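Long-range contacts in protein of unknown function, DUF964 (Geobacillus stearothermophilus, PDB 2OEQ), which is of unknown function but belongs to the YlbF/YmcA family, whose relatives are linked to control of the competence regulator ComK: residues 26-31 against 91-96; 39-44 against 81-86; 46-51 against 75-80; 53-58 against 68-73. All coordinates share one frame; numbering follows the deposited sequence.

Interaction 1: residues 26-31 against 91-96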
loop_
_atom_site.group_PDB
_atom_site.type_symbol
_atom_site.label_atom_id
_atom_site.label_comp_id
_atom_site.label_asym_id
_atom_site.label_seq_id
_atom_site.Cartn_x
_atom_site.Cartn_y
_atom_site.Cartn_z
ATOM N N GLN C 26 3.235 26.798 -6.366
ATOM C CA GLN C 26 3.898 27.735 -7.251
ATOM C C GLN C 26 5.387 27.775 -6.960
ATOM O O GLN C 26 6.166 27.907 -7.868
ATOM C CB GLN C 26 3.299 29.098 -7.066
ATOM C CG GLN C 26 1.831 29.062 -7.261
ATOM C CD GLN C 26 1.456 29.073 -8.716
ATOM O OE1 GLN C 26 1.938 29.914 -9.480
ATOM N NE2 GLN C 26 0.591 28.150 -9.114
ATOM N N GLN C 27 5.806 27.677 -5.704
ATOM C CA GLN C 27 7.238 27.665 -5.438
ATOM C C GLN C 27 7.759 26.470 -6.256
ATOM O O GLN C 27 8.687 26.601 -7.066
ATOM C CB GLN C 27 7.517 27.434 -3.955
ATOM C CG GLN C 27 7.002 28.531 -3.049
ATOM C CD GLN C 27 7.791 29.817 -3.177
ATOM O OE1 GLN C 27 8.431 30.261 -2.223
ATOM N NE2 GLN C 27 7.754 30.422 -4.357
ATOM N N LEU C 28 7.132 25.307 -6.050
ATOM C CA LEU C 28 7.506 24.083 -6.752
ATOM C C LEU C 28 7.443 24.249 -8.234
ATOM O O LEU C 28 8.399 23.984 -8.905
ATOM C CB LEU C 28 6.611 22.924 -6.354
ATOM C CG LEU C 28 7.197 21.580 -6.792
ATOM C CD1 LEU C 28 8.622 21.394 -6.303
ATOM C CD2 LEU C 28 6.329 20.497 -6.208
ATOM N N LYS C 29 6.311 24.689 -8.752
ATOM C CA LYS C 29 6.210 24.889 -10.183
ATOM C C LYS C 29 7.384 25.737 -10.675
ATOM O O LYS C 29 8.038 25.380 -11.642
ATOM C CB LYS C 29 4.891 25.540 -10.572
ATOM C CG LYS C 29 4.790 25.693 -12.060
ATOM C CD LYS C 29 3.493 26.318 -12.495
ATOM C CE LYS C 29 2.302 25.410 -12.196
ATOM N NZ LYS C 29 2.270 24.037 -12.857
ATOM N N ARG C 30 7.676 26.850 -10.017
ATOM C CA ARG C 30 8.806 27.668 -10.445
ATOM C C ARG C 30 10.138 26.954 -10.252
ATOM O O ARG C 30 11.063 27.151 -11.033
ATOM C CB ARG C 30 8.821 29.009 -9.721
ATOM C CG ARG C 30 7.967 30.044 -10.412
ATOM C CD ARG C 30 8.023 31.405 -9.728
ATOM N NE ARG C 30 7.020 31.548 -8.671
ATOM C CZ ARG C 30 7.288 31.536 -7.364
ATOM N NH1 ARG C 30 8.544 31.384 -6.919
ATOM N NH2 ARG C 30 6.294 31.687 -6.495
ATOM N N ALA C 31 10.247 26.116 -9.225
ATOM C CA ALA C 31 11.502 25.396 -9.010
ATOM C C ALA C 31 11.778 24.540 -10.237
ATOM O O ALA C 31 12.892 24.544 -10.746
ATOM C CB ALA C 31 11.423 24.539 -7.785
ATOM N N ALA C 91 14.008 19.230 -3.170
ATOM C CA ALA C 91 13.484 19.390 -1.836
ATOM C C ALA C 91 12.030 19.809 -1.928
ATOM O O ALA C 91 11.149 19.010 -1.598
ATOM C CB ALA C 91 14.272 20.402 -1.102
ATOM N N LEU C 92 11.760 21.043 -2.366
ATOM C CA LEU C 92 10.370 21.472 -2.494
ATOM C C LEU C 92 9.537 20.260 -2.924
ATOM O O LEU C 92 8.499 19.948 -2.347
ATOM C CB LEU C 92 10.236 22.561 -3.555
ATOM C CG LEU C 92 10.888 23.902 -3.219
ATOM C CD1 LEU C 92 10.379 25.052 -4.144
ATOM C CD2 LEU C 92 10.563 24.185 -1.750
ATOM N N GLU C 93 10.031 19.578 -3.948
ATOM C CA GLU C 93 9.383 18.407 -4.502
ATOM C C GLU C 93 9.020 17.377 -3.432
ATOM O O GLU C 93 7.908 16.844 -3.419
ATOM C CB GLU C 93 10.303 17.780 -5.543
ATOM C CG GLU C 93 9.569 17.097 -6.664
ATOM C CD GLU C 93 8.913 15.817 -6.219
ATOM O OE1 GLU C 93 7.770 15.551 -6.645
ATOM O OE2 GLU C 93 9.547 15.069 -5.446
ATOM N N GLN C 94 9.949 17.098 -2.531
ATOM C CA GLN C 94 9.699 16.106 -1.492
ATOM C C GLN C 94 8.819 16.616 -0.368
ATOM O O GLN C 94 7.989 15.886 0.164
ATOM C CB GLN C 94 11.006 15.600 -0.904
ATOM C CG GLN C 94 11.007 14.108 -0.663
ATOM C CD GLN C 94 12.179 13.671 0.185
ATOM O OE1 GLN C 94 12.265 14.026 1.363
ATOM N NE2 GLN C 94 13.098 12.905 -0.409
ATOM N N GLN C 95 9.002 17.865 0.013
ATOM C CA GLN C 95 8.181 18.391 1.067
ATOM C C GLN C 95 6.725 18.432 0.603
ATOM O O GLN C 95 5.828 18.003 1.325
ATOM C CB GLN C 95 8.673 19.772 1.469
ATOM C CG GLN C 95 7.860 20.374 2.565
ATOM C CD GLN C 95 6.999 21.480 2.058
ATOM O OE1 GLN C 95 7.480 22.586 1.827
ATOM N NE2 GLN C 95 5.721 21.197 1.853
HETATM N N MSE C 96 6.499 18.924 -0.609
HETATM C CA MSE C 96 5.151 19.025 -1.163
HETATM C C MSE C 96 4.452 17.704 -0.998
HETATM O O MSE C 96 3.303 17.653 -0.578
HETATM C CB MSE C 96 5.189 19.364 -2.666
HETATM C CG MSE C 96 3.821 19.576 -3.316
HETATM SE SE MSE C 96 2.908 21.203 -2.702
HETATM C CE MSE C 96 1.239 20.387 -2.303
#
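Leu28 and Leu92 lie alongside each other and slide past in opposite directions, Leu28 CD1 reaching the backbone beside Leu92 and Glu93, and Leu92 CD1 the backbone of Gln27. Leu28 CD1 rests 3.4 Å from Leu92 CB, close to the start of the Glu93 side chain. Its second branch goes elsewhere: Leu28 CD2 meets Met96 (selenomethionine) at CB, 3.9 Å away, the two chains crossing at a slant one helical turn further on. Leu28 can serve both positions because its CG stands opposite the backbone N (chi1 -165°), beside the carbonyl carbon, which swings the isobutyl fork across to helix 84-107. Leu92 in turn points toward helix 23-37. Its CD1 sits 3.7 Å from Gln27 CB and 3.8 Å from Ala31 CB, dropping between two residues one turn apart. The segments run antiparallel, their N-to-C directions 145° apart and their axes 9.3 Å apart at closest approach; the nearest CA pair is Leu28 with Leu92, at 5.8 Å. Leu28 and Ala31 also touch Leu89 of helix 84-107, while Leu114 of a second subunit packs on Leu28 and Leu8 of that subunit on Met96. No hydrogen bond joins the segments. Cohesion across this pair is therefore chiefly apolar, two leucines packed against each other with Ala31, Met96 and the CB of Gln27 around them, and Leu28 is shared with the interface to the second subunit.

Interaction 2: residues 39-44 against 81-86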
loop_
_atom_site.group_PDB
_atom_site.type_symbol
_atom_site.label_atom_id
_atom_site.label_comp_id
_atom_site.label_asym_id
_atom_site.label_seq_id
_atom_site.Cartn_x
_atom_site.Cartn_y
_atom_site.Cartn_z
ATOM N N GLU C 39 20.439 24.664 -18.838
ATOM C CA GLU C 39 20.956 23.522 -19.562
ATOM C C GLU C 39 21.781 22.570 -18.694
ATOM O O GLU C 39 21.751 21.361 -18.908
ATOM C CB GLU C 39 21.777 23.968 -20.773
ATOM C CG GLU C 39 22.197 22.803 -21.661
ATOM C CD GLU C 39 22.541 23.227 -23.071
ATOM O OE1 GLU C 39 21.647 23.770 -23.757
ATOM O OE2 GLU C 39 23.700 23.015 -23.492
ATOM N N THR C 40 22.496 23.105 -17.707
ATOM C CA THR C 40 23.329 22.282 -16.828
ATOM C C THR C 40 22.511 21.386 -15.894
ATOM O O THR C 40 22.625 20.156 -15.926
ATOM C CB THR C 40 24.239 23.165 -15.964
ATOM O OG1 THR C 40 24.207 24.515 -16.459
ATOM C CG2 THR C 40 25.669 22.634 -15.983
ATOM N N ALA C 41 21.691 22.012 -15.057
ATOM C CA ALA C 41 20.862 21.269 -14.116
ATOM C C ALA C 41 19.820 20.408 -14.825
ATOM O O ALA C 41 19.354 19.421 -14.266
ATOM C CB ALA C 41 20.175 22.230 -13.137
ATOM N N TYR C 42 19.455 20.767 -16.050
ATOM C CA TYR C 42 18.463 19.986 -16.750
ATOM C C TYR C 42 18.995 18.660 -17.219
ATOM O O TYR C 42 18.280 17.656 -17.197
ATOM C CB TYR C 42 17.893 20.707 -17.959
ATOM C CG TYR C 42 16.724 19.936 -18.514
ATOM C CD1 TYR C 42 15.474 20.022 -17.926
ATOM C CD2 TYR C 42 16.887 19.037 -19.552
ATOM C CE1 TYR C 42 14.415 19.228 -18.345
ATOM C CE2 TYR C 42 15.836 18.236 -19.987
ATOM C CZ TYR C 42 14.600 18.334 -19.379
ATOM O OH TYR C 42 13.550 17.538 -19.812
ATOM N N ARG C 43 20.242 18.647 -17.673
ATOM C CA ARG C 43 20.807 17.408 -18.157
ATOM C C ARG C 43 20.894 16.407 -17.024
ATOM O O ARG C 43 20.490 15.250 -17.172
ATOM C CB ARG C 43 22.181 17.645 -18.781
ATOM C CG ARG C 43 22.126 17.845 -20.289
ATOM C CD ARG C 43 23.507 18.088 -20.875
ATOM N NE ARG C 43 23.528 17.973 -22.336
ATOM C CZ ARG C 43 23.372 16.830 -23.003
ATOM N NH1 ARG C 43 23.409 16.820 -24.334
ATOM N NH2 ARG C 43 23.177 15.693 -22.346
HETATM N N MSE C 44 21.396 16.856 -15.879
HETATM C CA MSE C 44 21.545 15.975 -14.734
HETATM C C MSE C 44 20.204 15.481 -14.264
HETATM O O MSE C 44 20.035 14.315 -13.892
HETATM C CB MSE C 44 22.215 16.704 -13.597
HETATM C CG MSE C 44 23.591 17.135 -13.901
HETATM SE SE MSE C 44 24.312 17.511 -12.219
HETATM C CE MSE C 44 24.747 19.400 -12.471
ATOM N N GLN C 81 22.419 16.173 -6.331
ATOM C CA GLN C 81 22.233 16.857 -5.068
ATOM C C GLN C 81 23.286 17.947 -4.927
ATOM O O GLN C 81 23.051 18.960 -4.271
ATOM C CB GLN C 81 22.356 15.878 -3.900
ATOM C CG GLN C 81 21.903 16.469 -2.579
ATOM C CD GLN C 81 20.401 16.395 -2.398
ATOM O OE1 GLN C 81 19.631 16.621 -3.335
ATOM N NE2 GLN C 81 19.971 16.083 -1.182
ATOM N N GLN C 82 24.446 17.721 -5.547
ATOM C CA GLN C 82 25.569 18.655 -5.506
ATOM C C GLN C 82 25.190 19.901 -6.319
ATOM O O GLN C 82 25.831 20.945 -6.212
ATOM C CB GLN C 82 26.833 17.989 -6.100
ATOM C CG GLN C 82 28.180 18.743 -5.906
ATOM C CD GLN C 82 29.346 18.170 -6.749
ATOM O OE1 GLN C 82 30.497 18.598 -6.614
ATOM N NE2 GLN C 82 29.040 17.212 -7.621
ATOM N N ASN C 83 24.142 19.792 -7.130
ATOM C CA ASN C 83 23.702 20.922 -7.931
ATOM C C ASN C 83 22.785 21.821 -7.103
ATOM O O ASN C 83 22.166 21.363 -6.156
ATOM C CB ASN C 83 22.991 20.436 -9.186
ATOM C CG ASN C 83 22.552 21.577 -10.078
ATOM O OD1 ASN C 83 21.460 22.118 -9.924
ATOM N ND2 ASN C 83 23.408 21.957 -11.017
ATOM N N GLU C 84 22.707 23.104 -7.445
ATOM C CA GLU C 84 21.873 23.999 -6.681
ATOM C C GLU C 84 20.437 23.974 -7.148
ATOM O O GLU C 84 19.548 23.634 -6.373
ATOM C CB GLU C 84 22.421 25.417 -6.729
ATOM C CG GLU C 84 23.287 25.747 -5.532
ATOM C CD GLU C 84 23.937 27.106 -5.634
ATOM O OE1 GLU C 84 23.209 28.103 -5.832
ATOM O OE2 GLU C 84 25.178 27.177 -5.506
ATOM N N LYS C 85 20.200 24.333 -8.405
ATOM C CA LYS C 85 18.846 24.341 -8.953
ATOM C C LYS C 85 18.132 23.030 -8.595
ATOM O O LYS C 85 17.051 23.032 -7.996
ATOM C CB LYS C 85 18.899 24.465 -10.471
ATOM C CG LYS C 85 19.664 25.652 -10.994
ATOM C CD LYS C 85 18.882 26.924 -10.839
ATOM C CE LYS C 85 19.476 28.014 -11.709
ATOM N NZ LYS C 85 19.459 27.603 -13.139
ATOM N N LEU C 86 18.755 21.917 -8.977
ATOM C CA LEU C 86 18.222 20.596 -8.722
ATOM C C LEU C 86 17.873 20.321 -7.282
ATOM O O LEU C 86 16.865 19.681 -7.003
ATOM C CB LEU C 86 19.198 19.546 -9.196
ATOM C CG LEU C 86 19.038 19.252 -10.676
ATOM C CD1 LEU C 86 20.167 18.346 -11.117
ATOM C CD2 LEU C 86 17.672 18.595 -10.932
#
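Asn83 holds its CG opposite its own backbone N (chi1 -178°), beside the carbonyl carbon, which sets OD1 and ND2 beside Ala41 CB and Met44 CE. The selenomethionine Met44 leaves its helix with CG beside the backbone N (chi1 -63°), then bends at its last torsion, which carries CE over to Asn83 on a slanting path. Met44 CE stops 3.2 Å from Asn83 ND2, and Ala41 CB lies 3.5 Å from Asn83 OD1. That same OD1 is the N-cap acceptor of helix 84-107: it takes the N-H of Leu86 at 2.9 Å, with an N-H...O angle of 165° and the donor in the carbonyl plane. Ala41 CB also meets Lys85 CB at 3.7 Å. Leu86 adds a second apolar contact, its CD1 lying 3.6 Å from Met44 CB and also near the carbonyl oxygen of Ala41. On helix 23-37, Val35 touches Leu86. With an alanine here instead of Asn83, Leu86 N would probably lose its capping acceptor and a gap would open beside Met44 CE. The cap thus does two jobs: OD1 accepts an N-H of the first helical turn, while Ala41 CB and Met44 CE pack against the amide, joining the start of helix 39-60 to the start of helix 84-107 without any hydrogen bond between the segments.

Interaction 3: residues 46-51 against 75-80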
loop_
_atom_site.group_PDB
_atom_site.type_symbol
_atom_site.label_atom_id
_atom_site.label_comp_id
_atom_site.label_asym_id
_atom_site.label_seq_id
_atom_site.Cartn_x
_atom_site.Cartn_y
_atom_site.Cartn_z
ATOM N N ALA C 46 17.444 15.219 -15.994
ATOM C CA ALA C 46 17.060 14.237 -17.009
ATOM C C ALA C 46 17.790 12.909 -16.865
ATOM O O ALA C 46 17.169 11.854 -16.800
ATOM C CB ALA C 46 17.296 14.823 -18.386
ATOM N N ASN C 47 19.114 12.990 -16.821
ATOM C CA ASN C 47 19.974 11.836 -16.663
ATOM C C ASN C 47 19.451 10.981 -15.494
ATOM O O ASN C 47 19.262 9.772 -15.612
ATOM C CB ASN C 47 21.385 12.330 -16.392
ATOM C CG ASN C 47 22.279 11.249 -15.887
ATOM O OD1 ASN C 47 22.333 10.173 -16.470
ATOM N ND2 ASN C 47 22.995 11.514 -14.791
ATOM N N VAL C 48 19.203 11.632 -14.363
ATOM C CA VAL C 48 18.691 10.959 -13.177
ATOM C C VAL C 48 17.282 10.395 -13.406
ATOM O O VAL C 48 16.925 9.371 -12.851
ATOM C CB VAL C 48 18.732 11.946 -11.975
ATOM C CG1 VAL C 48 17.902 11.442 -10.772
ATOM C CG2 VAL C 48 20.168 12.125 -11.581
ATOM N N ARG C 49 16.487 11.056 -14.232
ATOM C CA ARG C 49 15.153 10.547 -14.474
ATOM C C ARG C 49 15.210 9.228 -15.209
ATOM O O ARG C 49 14.639 8.235 -14.785
ATOM C CB ARG C 49 14.321 11.517 -15.296
ATOM C CG ARG C 49 12.994 10.925 -15.723
ATOM C CD ARG C 49 12.361 11.814 -16.749
ATOM N NE ARG C 49 13.415 12.403 -17.565
ATOM C CZ ARG C 49 13.255 12.864 -18.800
ATOM N NH1 ARG C 49 12.070 12.809 -19.389
ATOM N NH2 ARG C 49 14.292 13.382 -19.444
ATOM N N ASP C 50 15.915 9.212 -16.323
ATOM C CA ASP C 50 15.991 8.000 -17.104
ATOM C C ASP C 50 16.606 6.819 -16.378
ATOM O O ASP C 50 16.030 5.745 -16.386
ATOM C CB ASP C 50 16.695 8.307 -18.417
ATOM C CG ASP C 50 15.978 9.411 -19.194
ATOM O OD1 ASP C 50 14.762 9.266 -19.459
ATOM O OD2 ASP C 50 16.617 10.430 -19.529
ATOM N N ILE C 51 17.747 7.007 -15.725
ATOM C CA ILE C 51 18.383 5.896 -15.014
ATOM C C ILE C 51 17.403 5.280 -14.016
ATOM O O ILE C 51 17.291 4.060 -13.878
ATOM C CB ILE C 51 19.714 6.354 -14.296
ATOM C CG1 ILE C 51 20.153 5.318 -13.258
ATOM C CG2 ILE C 51 19.530 7.695 -13.627
ATOM C CD1 ILE C 51 20.379 3.893 -13.804
ATOM N N LYS C 75 25.099 7.250 -7.317
ATOM C CA LYS C 75 26.092 8.295 -7.609
ATOM C C LYS C 75 25.505 9.403 -8.467
ATOM O O LYS C 75 25.652 10.596 -8.182
ATOM C CB LYS C 75 27.304 7.676 -8.313
ATOM C CG LYS C 75 28.442 8.647 -8.560
ATOM C CD LYS C 75 29.625 7.969 -9.226
ATOM C CE LYS C 75 30.721 8.979 -9.564
ATOM N NZ LYS C 75 30.238 10.078 -10.458
ATOM N N ALA C 76 24.829 8.998 -9.527
ATOM C CA ALA C 76 24.223 9.966 -10.406
ATOM C C ALA C 76 23.292 10.827 -9.568
ATOM O O ALA C 76 23.133 12.009 -9.841
ATOM C CB ALA C 76 23.461 9.265 -11.538
HETATM N N MSE C 77 22.686 10.241 -8.538
HETATM C CA MSE C 77 21.790 11.006 -7.682
HETATM C C MSE C 77 22.567 12.045 -6.876
HETATM O O MSE C 77 22.169 13.211 -6.822
HETATM C CB MSE C 77 21.030 10.084 -6.730
HETATM C CG MSE C 77 20.156 10.830 -5.715
HETATM SE SE MSE C 77 18.827 11.984 -6.541
HETATM C CE MSE C 77 17.668 12.391 -5.015
ATOM N N ALA C 78 23.675 11.609 -6.268
ATOM C CA ALA C 78 24.541 12.453 -5.440
ATOM C C ALA C 78 25.021 13.703 -6.163
ATOM O O ALA C 78 25.017 14.792 -5.600
ATOM C CB ALA C 78 25.734 11.656 -4.971
ATOM N N LEU C 79 25.450 13.540 -7.404
ATOM C CA LEU C 79 25.900 14.678 -8.172
ATOM C C LEU C 79 24.760 15.638 -8.434
ATOM O O LEU C 79 24.973 16.829 -8.581
ATOM C CB LEU C 79 26.503 14.228 -9.499
ATOM C CG LEU C 79 28.027 14.159 -9.468
ATOM C CD1 LEU C 79 28.480 12.838 -10.059
ATOM C CD2 LEU C 79 28.608 15.357 -10.202
ATOM N N ALA C 80 23.545 15.124 -8.507
ATOM C CA ALA C 80 22.397 15.985 -8.744
ATOM C C ALA C 80 22.157 16.791 -7.473
ATOM O O ALA C 80 21.742 17.943 -7.520
ATOM C CB ALA C 80 21.178 15.147 -9.073
#
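Val48 reaches from helix 39-60 toward helix 67-81, and its side chain carries most of the contact. CB divides into two methyls placed by a chi1 of 166°: CG1 stands opposite the backbone N, and CG2 opposite the carbonyl carbon. CG2 does the closer touching. It lies 3.4 Å from the carbonyl oxygen of Ala76 and 4.1 Å from Ala80 CB, thus bridging two alanines one turn apart, and it approaches Ala76 CB more loosely. CG1 ends 4.4 Å from the selenium, SE, of Met77, a distant apolar touch. Beside the valine, Asn47 sends its amide across, with ND2 4.0 Å from Ala76 CB. Met77 and Ala80 also touch Met90 of helix 84-107, and Ala80 meets Leu86 there as well, so the pair is backed by a third helix. The segment axes come within 9.6 Å and their N-to-C directions differ by 153°, with Val48 and Ala76 as the nearest CA pair. Helices 39-60 and 67-81, consecutive and antiparallel, form a helical hairpin within this all-helical bundle, packed here through Val48 against two alanines.

Interaction 4: residues 53-58 against 68-73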
loop_
_atom_site.group_PDB
_atom_site.type_symbol
_atom_site.label_atom_id
_atom_site.label_comp_id
_atom_site.label_asym_id
_atom_site.label_seq_id
_atom_site.Cartn_x
_atom_site.Cartn_y
_atom_site.Cartn_z
ATOM N N LEU C 53 14.175 5.766 -14.263
ATOM C CA LEU C 53 13.011 5.374 -15.063
ATOM C C LEU C 53 13.228 4.008 -15.703
ATOM O O LEU C 53 12.277 3.282 -15.958
ATOM C CB LEU C 53 12.772 6.394 -16.167
ATOM C CG LEU C 53 11.326 6.795 -16.403
ATOM C CD1 LEU C 53 11.286 7.743 -17.599
ATOM C CD2 LEU C 53 10.461 5.562 -16.641
ATOM N N ARG C 54 14.481 3.668 -15.983
ATOM C CA ARG C 54 14.779 2.375 -16.580
ATOM C C ARG C 54 14.786 1.310 -15.495
ATOM O O ARG C 54 14.194 0.247 -15.674
ATOM C CB ARG C 54 16.126 2.389 -17.315
ATOM C CG ARG C 54 16.118 3.213 -18.591
ATOM C CD ARG C 54 17.433 3.113 -19.320
ATOM N NE ARG C 54 18.547 3.108 -18.382
ATOM C CZ ARG C 54 19.750 3.606 -18.648
ATOM N NH1 ARG C 54 19.988 4.158 -19.832
ATOM N NH2 ARG C 54 20.717 3.544 -17.737
ATOM N N LEU C 55 15.445 1.592 -14.368
ATOM C CA LEU C 55 15.485 0.631 -13.276
ATOM C C LEU C 55 14.075 0.226 -12.873
ATOM O O LEU C 55 13.818 -0.939 -12.553
ATOM C CB LEU C 55 16.212 1.211 -12.074
ATOM C CG LEU C 55 17.737 1.152 -12.134
ATOM C CD1 LEU C 55 18.303 1.767 -10.877
ATOM C CD2 LEU C 55 18.208 -0.281 -12.252
ATOM N N HIS C 56 13.152 1.182 -12.915
ATOM C CA HIS C 56 11.777 0.897 -12.548
ATOM C C HIS C 56 11.183 -0.233 -13.372
ATOM O O HIS C 56 10.795 -1.278 -12.830
ATOM C CB HIS C 56 10.906 2.136 -12.705
ATOM C CG HIS C 56 9.492 1.916 -12.273
ATOM N ND1 HIS C 56 9.170 1.373 -11.046
ATOM C CD2 HIS C 56 8.318 2.153 -12.902
ATOM C CE1 HIS C 56 7.856 1.287 -10.939
ATOM N NE2 HIS C 56 7.316 1.753 -12.051
ATOM N N GLU C 57 11.120 -0.012 -14.684
ATOM C CA GLU C 57 10.566 -0.986 -15.617
ATOM C C GLU C 57 11.351 -2.298 -15.652
ATOM O O GLU C 57 10.836 -3.320 -16.093
ATOM C CB GLU C 57 10.485 -0.378 -17.023
ATOM C CG GLU C 57 9.678 0.922 -17.075
ATOM C CD GLU C 57 8.798 1.042 -18.314
ATOM O OE1 GLU C 57 8.110 2.077 -18.459
ATOM O OE2 GLU C 57 8.787 0.101 -19.140
ATOM N N LYS C 58 12.592 -2.275 -15.185
ATOM C CA LYS C 58 13.395 -3.482 -15.163
ATOM C C LYS C 58 12.946 -4.303 -13.962
ATOM O O LYS C 58 13.109 -5.529 -13.922
ATOM C CB LYS C 58 14.882 -3.135 -15.034
ATOM C CG LYS C 58 15.800 -4.355 -15.062
ATOM C CD LYS C 58 17.264 -3.983 -15.322
ATOM C CE LYS C 58 18.158 -5.230 -15.349
ATOM N NZ LYS C 58 19.600 -4.937 -15.609
ATOM N N ASP C 68 26.512 -2.188 -9.554
ATOM C CA ASP C 68 26.835 -1.037 -10.377
ATOM C C ASP C 68 25.597 -0.235 -10.773
ATOM O O ASP C 68 25.578 0.987 -10.637
ATOM C CB ASP C 68 27.572 -1.504 -11.631
ATOM C CG ASP C 68 28.352 -2.778 -11.396
ATOM O OD1 ASP C 68 29.169 -2.820 -10.449
ATOM O OD2 ASP C 68 28.141 -3.741 -12.161
ATOM N N GLU C 69 24.568 -0.920 -11.260
ATOM C CA GLU C 69 23.336 -0.250 -11.673
ATOM C C GLU C 69 22.819 0.672 -10.589
ATOM O O GLU C 69 22.290 1.748 -10.865
ATOM C CB GLU C 69 22.253 -1.275 -12.004
ATOM C CG GLU C 69 22.223 -1.711 -13.453
ATOM C CD GLU C 69 21.106 -2.691 -13.734
ATOM O OE1 GLU C 69 21.242 -3.886 -13.377
ATOM O OE2 GLU C 69 20.085 -2.255 -14.303
ATOM N N ILE C 70 22.980 0.236 -9.349
ATOM C CA ILE C 70 22.520 0.999 -8.216
ATOM C C ILE C 70 23.522 2.034 -7.739
ATOM O O ILE C 70 23.127 3.097 -7.266
ATOM C CB ILE C 70 22.128 0.051 -7.085
ATOM C CG1 ILE C 70 20.943 -0.781 -7.562
ATOM C CG2 ILE C 70 21.777 0.823 -5.813
ATOM C CD1 ILE C 70 19.923 0.015 -8.388
ATOM N N GLU C 71 24.812 1.725 -7.871
ATOM C CA GLU C 71 25.877 2.648 -7.465
ATOM C C GLU C 71 25.883 3.778 -8.492
ATOM O O GLU C 71 26.047 4.953 -8.166
ATOM C CB GLU C 71 27.235 1.923 -7.441
ATOM C CG GLU C 71 27.174 0.519 -6.799
ATOM C CD GLU C 71 28.541 -0.081 -6.475
ATOM O OE1 GLU C 71 29.482 0.110 -7.279
ATOM O OE2 GLU C 71 28.665 -0.757 -5.423
ATOM N N GLN C 72 25.690 3.400 -9.746
ATOM C CA GLN C 72 25.634 4.361 -10.830
ATOM C C GLN C 72 24.521 5.323 -10.483
ATOM O O GLN C 72 24.708 6.534 -10.477
ATOM C CB GLN C 72 25.320 3.640 -12.144
ATOM C CG GLN C 72 24.717 4.513 -13.233
ATOM C CD GLN C 72 24.482 3.750 -14.527
ATOM O OE1 GLN C 72 25.429 3.340 -15.193
ATOM N NE2 GLN C 72 23.217 3.552 -14.882
ATOM N N ALA C 73 23.363 4.754 -10.178
ATOM C CA ALA C 73 22.179 5.538 -9.831
ATOM C C ALA C 73 22.396 6.318 -8.528
ATOM O O ALA C 73 22.121 7.515 -8.436
ATOM C CB ALA C 73 20.972 4.601 -9.707
#
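Lys58 NZ is gripped by both carboxylate oxygens of Glu69, each 3.0 Å away, in a salt bridge whose two hydrogen bonds are weak and whose OE1 is less surely placed than OE2. The two side chains come from opposite directions: Lys58 is extended beyond CG, and with that CG opposite its backbone N (chi1 -178°) the extended chain carries the ammonium across to Glu69. Glu69 is likewise stretched toward helix 39-60. Its OE2 also lies 3.4 Å from Leu55 CD2, so a methyl flanks the carboxylate while the lysine meets its end. The other branch of Leu55, CD1, comes to 3.4 Å from Ile70 CD1, the two side chains crossing at a slant, and to 4.1 Å from Ala73 CB. Leu55 and Ile70 both also touch Ile65 in the loop between the helices. Beside this, Arg54 NH2 lies 3.8 Å from Gln72 NE2, which sits at the guanidinium edge with the two planes 55° apart. The segment axes are 11.6 Å apart at closest approach, and Ile70 continues into packing on Gln94 of a third subunit. Replacing Glu69 by an alanine is likely to leave the Lys58 ammonium without this anionic mate and uncover Leu55 CD2. The chemistry is layered: a weak ion pair edges the apolar contact of Leu55 with Ile70 and Ala73, and the two charges probably offset each other at what is a surface contact.

How the interactions relate
Interactions 2, 3 and 4 succeed one another along helix 39-60, and each is nested in the chain loop closed by the one before; interaction 1 closes the outermost. Centres of interactions 2 and 3 are 9 Å apart, and those of 3 and 4 are 10 Å apart. Neighbours touch: Leu86 CB lies 3.4 Å from Ala80 O, and Ile51 CG1 lies 3.7 Å from Ala73 CB. Interaction 1 stands off, its centre 15 Å from that of interaction 2 and 25 Å from that of interaction 4, but it shares helix 84-107 with interaction 2. Residues of all four segment pairs reach the third subunit. With the function unknown, the contacts read as packing of the helix bundle.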